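Local coordinates for protein phosphotransferase ChpT (Brucella abortus, PDB 4QPK) that relays phosphoryl groups as the histidine phosphotransferase of a regulatory phosphorelay controlling cell growth, division and survival inside mammalian host cells, at residues L149-L154 and R179-T183. Numbering follows the deposited sequence.
Sequences LLLNML and RFVIT
Leu150 sets its CB over one face of the Phe180 ring, the two side chains crossing at about a right angle: CB of Leu150 stands 4.0 Å from the centroid of the Phe180 ring and only 15° off the ring normal, which defines a CH-pi contact. Followed outward, Leu150 spreads over that face. Its CB is 3.9 Å from Phe180 CE1, on one side of the ring; CG lies anti to the backbone N (chi1 170°), and from there CD1 lies over the same face near the root of the aromatic side chain, 3.9 Å from Phe180 CG. The tip CD1 then reaches Ile182, 4.1 Å from its CD1, so one leucine touches both inward-pointing residues of the strand. Two further side chains come to the ring near its plane: Met153 SD is 4.5 Å from Phe180 CD1 and Leu149 CD2 4.5 Å from Phe180 CE1, longer than the contacts over the face.

Met153 points its CB at the strand, and a bend at its last torsion turns CE to within 3.9 Å of Ile182 CD1. From the other flank, Leu154 meets Ile182 at about a right angle, its CD2 3.7 Å from Ile182 CG1. No hydrogen bond joins the segments; the six touching residues are all buried and meet through apolar side-chain contacts. Leu171 of the adjacent strand 166-173 also packs against Leu150 and Phe180. The axes of 149-154 and 179-183 run 11° from parallel, packing this part of helix 144-160 on the sheet that holds strand 178-185, in the alpha/beta sandwich of the C-terminal domain, which resembles the ATP-binding domain of histidine kinases.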
loop_
_atom_site.group_PDB
_atom_site.type_symbol
_atom_site.label_atom_id
_atom_site.label_comp_id
_atom_site.label_asym_id
_atom_site.label_seq_id
_atom_site.Cartn_x
_atom_site.Cartn_y
_atom_site.Cartn_z
ATOM N N LEU B 149 0.614 15.078 -6.993
ATOM C CA LEU B 149 -0.392 15.415 -7.998
ATOM C C LEU B 149 0.135 15.074 -9.404
ATOM O O LEU B 149 -0.552 14.427 -10.189
ATOM C CB LEU B 149 -0.776 16.898 -7.910
ATOM C CG LEU B 149 -1.586 17.420 -9.103
ATOM C CD1 LEU B 149 -2.937 16.727 -9.177
ATOM C CD2 LEU B 149 -1.753 18.945 -8.980
ATOM N N LEU B 150 1.366 15.497 -9.693
ATOM C CA LEU B 150 1.994 15.220 -10.979
ATOM C C LEU B 150 1.967 13.721 -11.314
ATOM O O LEU B 150 1.510 13.326 -12.389
ATOM C CB LEU B 150 3.436 15.766 -10.985
ATOM C CG LEU B 150 4.373 15.397 -12.146
ATOM C CD1 LEU B 150 3.825 15.858 -13.477
ATOM C CD2 LEU B 150 5.760 15.978 -11.893
ATOM N N LEU B 151 2.440 12.880 -10.398
ATOM C CA LEU B 151 2.480 11.447 -10.666
ATOM C C LEU B 151 1.073 10.867 -10.830
ATOM O O LEU B 151 0.858 9.973 -11.641
ATOM C CB LEU B 151 3.232 10.704 -9.555
ATOM C CG LEU B 151 4.734 10.974 -9.502
ATOM C CD1 LEU B 151 5.336 10.220 -8.315
ATOM C CD2 LEU B 151 5.418 10.533 -10.788
ATOM N N ASN B 152 0.110 11.369 -10.063
ATOM C CA ASN B 152 -1.253 10.876 -10.208
ATOM C C ASN B 152 -1.895 11.312 -11.529
ATOM O O ASN B 152 -2.717 10.594 -12.084
ATOM C CB ASN B 152 -2.107 11.315 -9.024
ATOM C CG ASN B 152 -1.974 10.354 -7.848
ATOM O OD1 ASN B 152 -2.697 9.359 -7.767
ATOM N ND2 ASN B 152 -1.022 10.622 -6.971
ATOM N N MET B 153 -1.503 12.473 -12.031
ATOM C CA MET B 153 -1.942 12.908 -13.347
ATOM C C MET B 153 -1.406 11.976 -14.444
ATOM O O MET B 153 -2.043 11.815 -15.474
ATOM C CB MET B 153 -1.497 14.356 -13.605
ATOM C CG MET B 153 -2.286 15.362 -12.802
ATOM S SD MET B 153 -1.720 17.059 -12.999
ATOM C CE MET B 153 -2.233 17.466 -14.667
ATOM N N LEU B 154 -0.235 11.363 -14.233
ATOM C CA LEU B 154 0.264 10.384 -15.207
ATOM C C LEU B 154 -0.674 9.195 -15.294
ATOM O O LEU B 154 -0.888 8.629 -16.365
ATOM C CB LEU B 154 1.654 9.879 -14.823
ATOM C CG LEU B 154 2.719 10.921 -14.539
ATOM C CD1 LEU B 154 4.075 10.226 -14.360
ATOM C CD2 LEU B 154 2.742 11.955 -15.643
ATOM N N ARG B 179 3.805 24.481 -13.369
ATOM C CA ARG B 179 2.744 24.055 -14.265
ATOM C C ARG B 179 3.094 22.658 -14.787
ATOM O O ARG B 179 4.223 22.425 -15.212
ATOM C CB ARG B 179 2.560 25.049 -15.424
ATOM C CG ARG B 179 1.550 24.590 -16.471
ATOM C CD ARG B 179 1.171 25.709 -17.455
ATOM N NE ARG B 179 2.308 26.196 -18.230
ATOM C CZ ARG B 179 2.926 27.357 -18.015
ATOM N NH1 ARG B 179 2.514 28.168 -17.046
ATOM N NH2 ARG B 179 3.954 27.714 -18.776
ATOM N N PHE B 180 2.143 21.723 -14.695
ATOM C CA PHE B 180 2.343 20.370 -15.203
ATOM C C PHE B 180 1.503 20.156 -16.445
ATOM O O PHE B 180 0.313 20.443 -16.447
ATOM C CB PHE B 180 1.972 19.305 -14.151
ATOM C CG PHE B 180 2.618 19.510 -12.812
ATOM C CD1 PHE B 180 1.891 19.290 -11.641
ATOM C CD2 PHE B 180 3.954 19.889 -12.711
ATOM C CE1 PHE B 180 2.477 19.464 -10.396
ATOM C CE2 PHE B 180 4.546 20.066 -11.472
ATOM C CZ PHE B 180 3.805 19.848 -10.307
ATOM N N VAL B 181 2.110 19.626 -17.497
ATOM C CA VAL B 181 1.368 19.368 -18.715
ATOM C C VAL B 181 1.530 17.914 -19.117
ATOM O O VAL B 181 2.640 17.449 -19.371
ATOM C CB VAL B 181 1.829 20.287 -19.862
ATOM C CG1 VAL B 181 0.888 20.139 -21.046
ATOM C CG2 VAL B 181 1.874 21.745 -19.374
ATOM N N ILE B 182 0.413 17.201 -19.164
ATOM C CA ILE B 182 0.411 15.797 -19.548
ATOM C C ILE B 182 -0.396 15.663 -20.829
ATOM O O ILE B 182 -1.606 15.922 -20.843
ATOM C CB ILE B 182 -0.183 14.902 -18.435
ATOM C CG1 ILE B 182 0.836 14.712 -17.309
ATOM C CG2 ILE B 182 -0.525 13.528 -18.967
ATOM C CD1 ILE B 182 0.955 15.888 -16.361
ATOM N N THR B 183 0.284 15.283 -21.904
ATOM C CA THR B 183 -0.340 15.197 -23.219
ATOM C C THR B 183 -0.387 13.760 -23.715
ATOM O O THR B 183 0.650 13.099 -23.818
ATOM C CB THR B 183 0.416 16.062 -24.252
ATOM O OG1 THR B 183 0.545 17.399 -23.758
ATOM C CG2 THR B 183 -0.356 16.082 -25.572
#